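Local coordinates for SusD superfamily protein (Bacteroides fragilis NCTC 9343, PDB 3NQP) that probably binds glycans at the outer membrane, as other SusD-family proteins do, although its own ligand is not established, at residues F98-T103 with F115-E119; N244-L248 with N262-I266; E335-S341 with Y354-K360. One frame throughout, in Å; residues are numbered along the deposited sequence.

The three contacts follow one another along the chain without overlap. Contact 1 pairs helix 89-102 with helix 110-135 in the helical N-terminal part, its centre about 26 Å from the centre of the chain. Contact 2 ties the loop after helix 228-241 to the turn that leads into strand 265-269; its centre lies about 28 Å from that of contact 1. Contact 3, in the hairpin of strands 338-344 and 351-358, is about 25 Å from contact 2 and 43 Å from contact 1, centre to centre, with contacts 1 and 3 on opposite sides of the chain's centre. Helix 251-255 bridges contacts 2 and 3, packing on Leu-248 and Glu-264 in one and on Thr-337 and Lys-360 in the other.

Contact 1 of 3, residues F98-T103 with F115-E119; sequences FIARVT and FYLGE
Helical residues 98-102 and 115-119 run nearly antiparallel, at 158° between their N-to-C directions, and Ile-99 faces Leu-117 as the nearest pair of CA atoms. Their short axes come no closer than 10.6 Å, a separation that side chains bridge by apolar packing. Leu-117 contributes the largest share of the buried surface. Its CG stands beside the backbone N, chi1 -72°, which carries the two methyls across to the other helix. CD2 is lodged among three residues: it meets the edge of the Phe-98 ring near the ring plane, lies 4.2 Å from Val-102 CG1, and packs against Ile-99. The second methyl, CD1, reaches the backbone of Thr-103, with 4.1 Å to its CA. Phe-98 turns its CG away from its own backbone N, chi1 -173°, and its far rim, at CZ, comes within 3.8 Å of Tyr-116 CB. One ring face of Phe-98 is covered within its own helix by Val-102 CG2, 3.6 Å above the centre of the plane. At the C-terminal end of 98-103, Ile-99 O is gripped twice: Thr-103 N and Thr-103 OG1 approach opposite faces of its carbonyl plane, the hydroxyl at 2.8 Å. The polar tip of Tyr-116 belongs to a different neighbour, its OH bonding Thr-25 OG1 on helix 21-37, the helix that also packs on Phe-98 through Tyr-27 and Ile-28. Beyond Leu-117, Tyr-180 of helix 163-181 adds a further layer. Such antiparallel packing of successive helices is consistent with the TPR-like helical part of the SusD fold.

Contact 2 of 3, residues N244-L248 with N262-I266; sequences NLKML and NDEII
Leu-248 CD1 lies over one face of the Asn-262 amide, almost directly above Asn-262 CG at 3.7 Å. In the amide plane, on a lone pair, OD1 accepts the N-H of Glu-264 at 3.1 Å, forming an Asx turn; ND2 is held by Val-254 O and Asn-259 O. The Glu-264 side chain runs alongside that of selenomethionine Met-247, and Met-247 CG approaches Glu-264 OE1 to 3.4 Å. With CG anti to the backbone N, chi1 -174°, and the chain extended, Glu-264 brings OE1 to Leu-248 N, 2.8 Å away and nearly along the C-O axis. Lys-246 N donates to Asp-263 O at 2.9 Å from well above the carbonyl plane, while their side chains lie side by side, NZ and OD2 4.2 Å apart, beyond a salt bridge. Leu-245 CD1 meets Ile-266 CG1 at 3.6 Å, their side chains crossing at about a right angle. Salt bridges join Glu-264 OE1 to Arg-412 of helix 399-414 and OE2 to Arg-381 of strand 377-381. A buried carboxylate with two arginines and a backbone N-H around it probably stays ionised, and links the 244-248 loop and 262-265 turn to that helix and strand.

Contact 3 of 3, residues E335-S341 with Y354-K360; sequences EATFIAS and YGTHVRK. With EDO (1,2-ethanediol), chain E.
Arg-359 lays its guanidinium flat against Ile-339, whose CB sits 3.6 Å above the centre of one face as the two side chains cross at about a right angle. At the edge, NH2 forms a salt bridge with Glu-335 OE1, 2.9 Å away, though the hydrogen bond within it is bent and weak; the carboxylate and guanidinium planes stand 84° apart. NE adds weak bonds to Glu-335 O, in the helix, and Phe-338 O, in the strand, so the group spans the helix-strand junction. On the same sheet face as Ile-339, the His-357 ring meets Ser-341 OG in its plane at NE2, 2.8 Å, while ND1 bonds Thr-284 O. OG reaches NE2 from between its own backbone N and carbonyl carbon, chi1 60°. Phe-338, on the other face, crosses Val-358 and Thr-356 obliquely, CE1 lying 3.7 Å from Val-358 CG2. Tyr-354 and Gly-355 both donate to Ser-341 O, a classic beta bulge, and a 1,2-ethanediol, probably from the crystallisation liquor, places its C2 over one face of the Tyr-354 ring, toward the rim. Strand 338-344 follows helix 333-337 directly, with helix 321-325 packed on the Phe-338 face and helix 251-255 against Thr-337 and Lys-360.

Contact 1 of 3, residues F98-T103 with F115-E119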
loop_
_atom_site.group_PDB
_atom_site.type_symbol
_atom_site.label_atom_id
_atom_site.label_comp_id
_atom_site.label_asym_id
_atom_site.label_seq_id
_atom_site.Cartn_x
_atom_site.Cartn_y
_atom_site.Cartn_z
ATOM N N PHE A 98 -5.063 -4.005 -25.208
ATOM C CA PHE A 98 -4.371 -5.283 -25.225
ATOM C C PHE A 98 -5.358 -6.448 -25.285
ATOM O O PHE A 98 -5.149 -7.414 -26.034
ATOM C CB PHE A 98 -3.464 -5.437 -24.034
ATOM C CG PHE A 98 -2.587 -6.668 -24.093
ATOM C CD1 PHE A 98 -1.301 -6.610 -24.629
ATOM C CD2 PHE A 98 -3.023 -7.873 -23.575
ATOM C CE1 PHE A 98 -0.484 -7.746 -24.646
ATOM C CE2 PHE A 98 -2.209 -9.013 -23.619
ATOM C CZ PHE A 98 -0.944 -8.938 -24.186
ATOM N N ILE A 99 -6.420 -6.369 -24.491
ATOM C CA ILE A 99 -7.380 -7.457 -24.418
ATOM C C ILE A 99 -8.078 -7.630 -25.768
ATOM O O ILE A 99 -8.133 -8.740 -26.304
ATOM C CB ILE A 99 -8.421 -7.243 -23.309
ATOM C CG1 ILE A 99 -7.758 -7.393 -21.929
ATOM C CG2 ILE A 99 -9.556 -8.202 -23.465
ATOM C CD1 ILE A 99 -8.714 -7.027 -20.743
ATOM N N ALA A 100 -8.576 -6.522 -26.312
ATOM C CA ALA A 100 -9.185 -6.505 -27.659
ATOM C C ALA A 100 -8.239 -7.117 -28.717
ATOM O O ALA A 100 -8.638 -7.965 -29.497
ATOM C CB ALA A 100 -9.581 -5.047 -28.045
ATOM N N ARG A 101 -6.975 -6.732 -28.724
ATOM C CA ARG A 101 -6.066 -7.253 -29.766
ATOM C C ARG A 101 -5.610 -8.690 -29.611
ATOM O O ARG A 101 -5.332 -9.370 -30.605
ATOM C CB ARG A 101 -4.825 -6.387 -29.883
ATOM C CG ARG A 101 -5.105 -5.010 -30.476
ATOM C CD ARG A 101 -3.786 -4.394 -30.953
ATOM N NE ARG A 101 -3.735 -2.943 -30.822
ATOM C CZ ARG A 101 -2.844 -2.155 -31.429
ATOM N NH1 ARG A 101 -1.916 -2.665 -32.243
ATOM N NH2 ARG A 101 -2.892 -0.836 -31.237
ATOM N N VAL A 102 -5.482 -9.141 -28.377
ATOM C CA VAL A 102 -4.813 -10.398 -28.092
ATOM C C VAL A 102 -5.798 -11.572 -27.887
ATOM O O VAL A 102 -5.428 -12.711 -28.116
ATOM C CB VAL A 102 -3.841 -10.232 -26.894
ATOM C CG1 VAL A 102 -3.402 -11.581 -26.356
ATOM C CG2 VAL A 102 -2.660 -9.389 -27.298
ATOM N N THR A 103 -7.040 -11.296 -27.484
ATOM C CA THR A 103 -7.995 -12.355 -27.189
ATOM C C THR A 103 -8.062 -13.409 -28.306
ATOM O O THR A 103 -8.026 -14.604 -28.011
ATOM C CB THR A 103 -9.382 -11.792 -26.831
ATOM O OG1 THR A 103 -9.284 -11.131 -25.570
ATOM C CG2 THR A 103 -10.443 -12.892 -26.700
ATOM N N PHE A 115 -1.382 -16.501 -20.174
ATOM C CA PHE A 115 -0.615 -15.863 -19.088
ATOM C C PHE A 115 -0.735 -14.355 -19.140
ATOM O O PHE A 115 -0.992 -13.708 -18.125
ATOM C CB PHE A 115 0.855 -16.266 -19.093
ATOM C CG PHE A 115 1.547 -15.883 -17.819
ATOM C CD1 PHE A 115 1.426 -16.685 -16.706
ATOM C CD2 PHE A 115 2.235 -14.696 -17.712
ATOM C CE1 PHE A 115 2.017 -16.324 -15.524
ATOM C CE2 PHE A 115 2.823 -14.336 -16.503
ATOM C CZ PHE A 115 2.714 -15.160 -15.437
ATOM N N TYR A 116 -0.562 -13.805 -20.342
ATOM C CA TYR A 116 -0.687 -12.385 -20.583
ATOM C C TYR A 116 -2.100 -11.899 -20.298
ATOM O O TYR A 116 -2.278 -10.863 -19.661
ATOM C CB TYR A 116 -0.275 -12.028 -22.013
ATOM C CG TYR A 116 1.222 -12.058 -22.305
ATOM C CD1 TYR A 116 2.162 -12.207 -21.290
ATOM C CD2 TYR A 116 1.686 -11.913 -23.610
ATOM C CE1 TYR A 116 3.536 -12.203 -21.554
ATOM C CE2 TYR A 116 3.072 -11.880 -23.893
ATOM C CZ TYR A 116 3.981 -12.039 -22.862
ATOM O OH TYR A 116 5.311 -12.016 -23.127
ATOM N N LEU A 117 -3.106 -12.644 -20.726
ATOM C CA LEU A 117 -4.486 -12.195 -20.474
ATOM C C LEU A 117 -4.788 -12.271 -18.948
ATOM O O LEU A 117 -5.402 -11.376 -18.389
ATOM C CB LEU A 117 -5.496 -12.955 -21.334
ATOM C CG LEU A 117 -5.439 -12.551 -22.812
ATOM C CD1 LEU A 117 -6.291 -13.458 -23.678
ATOM C CD2 LEU A 117 -5.793 -11.050 -22.985
ATOM N N GLY A 118 -4.279 -13.287 -18.261
ATOM C CA GLY A 118 -4.397 -13.346 -16.820
ATOM C C GLY A 118 -3.820 -12.091 -16.194
ATOM O O GLY A 118 -4.393 -11.512 -15.265
ATOM N N GLU A 119 -2.693 -11.639 -16.717
ATOM C CA GLU A 119 -2.015 -10.487 -16.113
ATOM C C GLU A 119 -2.883 -9.246 -16.345
ATOM O O GLU A 119 -3.102 -8.462 -15.415
ATOM C CB GLU A 119 -0.617 -10.270 -16.683
ATOM C CG GLU A 119 0.386 -11.326 -16.262
ATOM C CD GLU A 119 1.797 -11.046 -16.731
ATOM O OE1 GLU A 119 1.965 -10.776 -17.915
ATOM O OE2 GLU A 119 2.765 -11.122 -15.916
#

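Contact 2 of 3, residues N244-L248 with N262-I266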
loop_
_atom_site.group_PDB
_atom_site.type_symbol
_atom_site.label_atom_id
_atom_site.label_comp_id
_atom_site.label_asym_id
_atom_site.label_seq_id
_atom_site.Cartn_x
_atom_site.Cartn_y
_atom_site.Cartn_z
ATOM N N ASN A 244 5.054 -21.860 -2.515
ATOM C CA ASN A 244 6.378 -21.921 -1.929
ATOM C C ASN A 244 6.838 -20.644 -1.281
ATOM O O ASN A 244 8.030 -20.394 -1.208
ATOM C CB ASN A 244 7.418 -22.293 -3.011
ATOM C CG ASN A 244 7.176 -23.657 -3.601
ATOM O OD1 ASN A 244 7.021 -23.804 -4.820
ATOM N ND2 ASN A 244 7.088 -24.660 -2.735
ATOM N N LEU A 245 5.902 -19.819 -0.830
ATOM C CA LEU A 245 6.229 -18.577 -0.167
ATOM C C LEU A 245 6.679 -18.817 1.283
ATOM O O LEU A 245 6.158 -19.723 1.975
ATOM C CB LEU A 245 5.012 -17.624 -0.200
ATOM C CG LEU A 245 4.633 -17.111 -1.584
ATOM C CD1 LEU A 245 3.129 -16.728 -1.703
ATOM C CD2 LEU A 245 5.588 -15.927 -2.011
ATOM N N LYS A 246 7.601 -17.974 1.768
ATOM C CA LYS A 246 8.053 -18.057 3.156
ATOM C C LYS A 246 8.411 -16.696 3.687
ATOM O O LYS A 246 8.998 -15.929 2.974
ATOM C CB LYS A 246 9.333 -18.915 3.259
ATOM C CG LYS A 246 9.243 -20.307 2.641
ATOM C CD LYS A 246 10.470 -21.196 3.017
ATOM C CE LYS A 246 11.265 -21.634 1.789
ATOM N NZ LYS A 246 10.385 -22.336 0.805
HETATM N N MSE A 247 8.147 -16.447 4.966
HETATM C CA MSE A 247 8.585 -15.213 5.635
HETATM C C MSE A 247 10.088 -15.308 5.893
HETATM O O MSE A 247 10.567 -16.363 6.277
HETATM C CB MSE A 247 7.832 -15.065 6.941
HETATM C CG MSE A 247 7.770 -13.677 7.479
HETATM SE SE MSE A 247 6.667 -13.438 8.973
HETATM C CE MSE A 247 7.024 -15.108 9.878
ATOM N N LEU A 248 10.830 -14.236 5.621
ATOM C CA LEU A 248 12.256 -14.209 5.887
ATOM C C LEU A 248 12.517 -14.078 7.383
ATOM O O LEU A 248 11.714 -13.496 8.142
ATOM C CB LEU A 248 12.965 -13.086 5.118
ATOM C CG LEU A 248 12.756 -12.951 3.613
ATOM C CD1 LEU A 248 13.723 -11.864 3.071
ATOM C CD2 LEU A 248 12.885 -14.313 2.842
ATOM N N ASN A 262 12.640 -11.978 -3.264
ATOM C CA ASN A 262 12.815 -13.057 -2.271
ATOM C C ASN A 262 11.516 -13.795 -1.948
ATOM O O ASN A 262 10.425 -13.440 -2.412
ATOM C CB ASN A 262 13.430 -12.480 -1.021
ATOM C CG ASN A 262 12.568 -11.411 -0.407
ATOM O OD1 ASN A 262 11.498 -11.727 0.137
ATOM N ND2 ASN A 262 13.014 -10.121 -0.482
ATOM N N ASP A 263 11.634 -14.845 -1.149
ATOM C CA ASP A 263 10.533 -15.793 -0.927
ATOM C C ASP A 263 9.328 -15.217 -0.143
ATOM O O ASP A 263 8.287 -15.832 -0.098
ATOM C CB ASP A 263 11.077 -17.069 -0.196
ATOM C CG ASP A 263 11.902 -17.968 -1.117
ATOM O OD1 ASP A 263 11.975 -17.697 -2.329
ATOM O OD2 ASP A 263 12.461 -18.944 -0.617
ATOM N N GLU A 264 9.478 -14.067 0.496
ATOM C CA GLU A 264 8.349 -13.433 1.214
ATOM C C GLU A 264 7.499 -12.623 0.266
ATOM O O GLU A 264 6.356 -12.313 0.555
ATOM C CB GLU A 264 8.909 -12.514 2.298
ATOM C CG GLU A 264 7.861 -11.910 3.203
ATOM C CD GLU A 264 8.456 -11.301 4.475
ATOM O OE1 GLU A 264 9.389 -11.911 5.089
ATOM O OE2 GLU A 264 7.940 -10.258 4.918
ATOM N N ILE A 265 8.069 -12.213 -0.859
ATOM C CA ILE A 265 7.387 -11.314 -1.769
ATOM C C ILE A 265 6.507 -12.104 -2.723
ATOM O O ILE A 265 6.901 -13.160 -3.195
ATOM C CB ILE A 265 8.407 -10.449 -2.560
ATOM C CG1 ILE A 265 9.127 -9.440 -1.610
ATOM C CG2 ILE A 265 7.729 -9.656 -3.712
ATOM C CD1 ILE A 265 10.208 -8.627 -2.325
ATOM N N ILE A 266 5.306 -11.582 -2.978
ATOM C CA ILE A 266 4.377 -12.122 -3.958
ATOM C C ILE A 266 4.446 -11.275 -5.249
ATOM O O ILE A 266 4.715 -11.792 -6.327
ATOM C CB ILE A 266 2.914 -12.113 -3.449
ATOM C CG1 ILE A 266 2.673 -13.198 -2.395
ATOM C CG2 ILE A 266 1.981 -12.431 -4.583
ATOM C CD1 ILE A 266 2.619 -12.794 -0.953
#

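Contact 3 of 3, residues E335-S341 with Y354-K360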
loop_
_atom_site.group_PDB
_atom_site.type_symbol
_atom_site.label_atom_id
_atom_site.label_comp_id
_atom_site.label_asym_id
_atom_site.label_seq_id
_atom_site.Cartn_x
_atom_site.Cartn_y
_atom_site.Cartn_z
ATOM N N GLU A 335 14.523 0.174 14.056
ATOM C CA GLU A 335 15.721 0.744 13.421
ATOM C C GLU A 335 15.855 0.309 11.963
ATOM O O GLU A 335 16.497 0.988 11.186
ATOM C CB GLU A 335 16.992 0.428 14.248
ATOM C CG GLU A 335 16.911 0.978 15.600
ATOM C CD GLU A 335 16.809 2.501 15.602
ATOM O OE1 GLU A 335 17.604 3.202 14.881
ATOM O OE2 GLU A 335 15.934 2.974 16.368
ATOM N N ALA A 336 15.190 -0.772 11.547
ATOM C CA ALA A 336 15.153 -1.096 10.110
ATOM C C ALA A 336 14.337 -0.034 9.350
ATOM O O ALA A 336 14.645 0.294 8.206
ATOM C CB ALA A 336 14.566 -2.470 9.883
ATOM N N THR A 337 13.291 0.495 9.981
ATOM C CA THR A 337 12.411 1.394 9.297
ATOM C C THR A 337 12.917 2.827 9.411
ATOM O O THR A 337 12.827 3.591 8.439
ATOM C CB THR A 337 10.927 1.280 9.844
ATOM O OG1 THR A 337 10.457 -0.096 9.748
ATOM C CG2 THR A 337 10.001 2.257 9.078
ATOM N N PHE A 338 13.416 3.190 10.599
ATOM C CA PHE A 338 13.719 4.533 10.936
ATOM C C PHE A 338 15.143 4.731 11.479
ATOM O O PHE A 338 15.727 3.834 12.083
ATOM C CB PHE A 338 12.815 4.990 12.062
ATOM C CG PHE A 338 11.381 5.188 11.691
ATOM C CD1 PHE A 338 10.982 6.260 10.920
ATOM C CD2 PHE A 338 10.416 4.371 12.237
ATOM C CE1 PHE A 338 9.630 6.474 10.657
ATOM C CE2 PHE A 338 9.045 4.582 11.928
ATOM C CZ PHE A 338 8.691 5.644 11.182
ATOM N N ILE A 339 15.673 5.939 11.268
ATOM C CA ILE A 339 16.758 6.472 12.086
ATOM C C ILE A 339 16.207 7.709 12.773
ATOM O O ILE A 339 15.431 8.464 12.192
ATOM C CB ILE A 339 18.066 6.827 11.282
ATOM C CG1 ILE A 339 19.227 7.149 12.255
ATOM C CG2 ILE A 339 17.804 7.955 10.234
ATOM C CD1 ILE A 339 20.667 7.323 11.561
ATOM N N ALA A 340 16.593 7.920 14.034
ATOM C CA ALA A 340 16.094 9.069 14.794
ATOM C C ALA A 340 17.162 10.174 14.848
ATOM O O ALA A 340 18.374 9.902 14.902
ATOM C CB ALA A 340 15.715 8.614 16.211
ATOM N N SER A 341 16.709 11.422 14.860
ATOM C CA SER A 341 17.599 12.554 15.104
ATOM C C SER A 341 17.152 13.212 16.402
ATOM O O SER A 341 15.949 13.285 16.703
ATOM C CB SER A 341 17.602 13.541 13.921
ATOM O OG SER A 341 16.319 14.098 13.636
ATOM N N TYR A 354 13.830 14.321 18.249
ATOM C CA TYR A 354 13.385 15.471 17.452
ATOM C C TYR A 354 12.660 15.069 16.155
ATOM O O TYR A 354 11.485 15.363 15.963
ATOM C CB TYR A 354 14.600 16.357 17.159
ATOM C CG TYR A 354 14.302 17.727 16.585
ATOM C CD1 TYR A 354 14.070 17.907 15.235
ATOM C CD2 TYR A 354 14.213 18.843 17.406
ATOM C CE1 TYR A 354 13.793 19.169 14.715
ATOM C CE2 TYR A 354 13.952 20.074 16.894
ATOM C CZ TYR A 354 13.753 20.260 15.553
ATOM O OH TYR A 354 13.481 21.546 15.047
ATOM N N GLY A 355 13.363 14.378 15.262
ATOM C CA GLY A 355 12.764 13.906 14.023
ATOM C C GLY A 355 13.054 12.433 13.784
ATOM O O GLY A 355 13.808 11.798 14.510
ATOM N N THR A 356 12.383 11.889 12.788
ATOM C CA THR A 356 12.595 10.542 12.373
ATOM C C THR A 356 12.643 10.568 10.859
ATOM O O THR A 356 12.024 11.424 10.243
ATOM C CB THR A 356 11.464 9.605 12.892
ATOM O OG1 THR A 356 10.219 10.027 12.330
ATOM C CG2 THR A 356 11.396 9.609 14.438
ATOM N N HIS A 357 13.338 9.583 10.275
ATOM C CA HIS A 357 13.745 9.584 8.887
ATOM C C HIS A 357 13.759 8.128 8.373
ATOM O O HIS A 357 14.261 7.228 9.043
ATOM C CB HIS A 357 15.146 10.235 8.794
ATOM C CG HIS A 357 15.284 11.488 9.603
ATOM N ND1 HIS A 357 15.029 12.737 9.083
ATOM C CD2 HIS A 357 15.661 11.688 10.897
ATOM C CE1 HIS A 357 15.212 13.651 10.030
ATOM N NE2 HIS A 357 15.623 13.041 11.131
ATOM N N VAL A 358 13.116 7.876 7.231
ATOM C CA VAL A 358 12.799 6.512 6.861
ATOM C C VAL A 358 13.896 5.926 5.999
ATOM O O VAL A 358 14.170 6.422 4.880
ATOM C CB VAL A 358 11.404 6.419 6.129
ATOM C CG1 VAL A 358 11.127 4.970 5.703
ATOM C CG2 VAL A 358 10.280 6.938 7.078
ATOM N N ARG A 359 14.524 4.861 6.519
ATOM C CA ARG A 359 15.560 4.142 5.809
ATOM C C ARG A 359 15.146 2.702 5.439
ATOM O O ARG A 359 15.998 1.870 5.110
ATOM C CB ARG A 359 16.834 4.119 6.661
ATOM C CG ARG A 359 16.650 3.475 8.009
ATOM C CD ARG A 359 18.019 3.171 8.645
ATOM N NE ARG A 359 17.894 3.116 10.090
ATOM C CZ ARG A 359 18.914 3.319 10.921
ATOM N NH1 ARG A 359 20.106 3.562 10.402
ATOM N NH2 ARG A 359 18.737 3.289 12.249
ATOM N N LYS A 360 13.838 2.439 5.467
ATOM C CA LYS A 360 13.275 1.110 5.238
ATOM C C LYS A 360 13.627 0.532 3.889
ATOM O O LYS A 360 13.878 -0.669 3.792
ATOM C CB LYS A 360 11.745 1.169 5.337
ATOM C CG LYS A 360 11.056 -0.218 5.377
ATOM C CD LYS A 360 9.574 -0.097 5.749
ATOM C CE LYS A 360 8.852 -1.437 5.618
ATOM N NZ LYS A 360 7.503 -1.382 6.220
HETATM C C1 EDO E . 10.555 18.918 19.235
HETATM O O1 EDO E . 11.029 17.735 19.874
HETATM C C2 EDO E . 10.747 18.897 17.713
HETATM O O2 EDO E . 9.853 17.989 17.047
HETATM O O HOH W 1 7.876 -0.944 8.966
#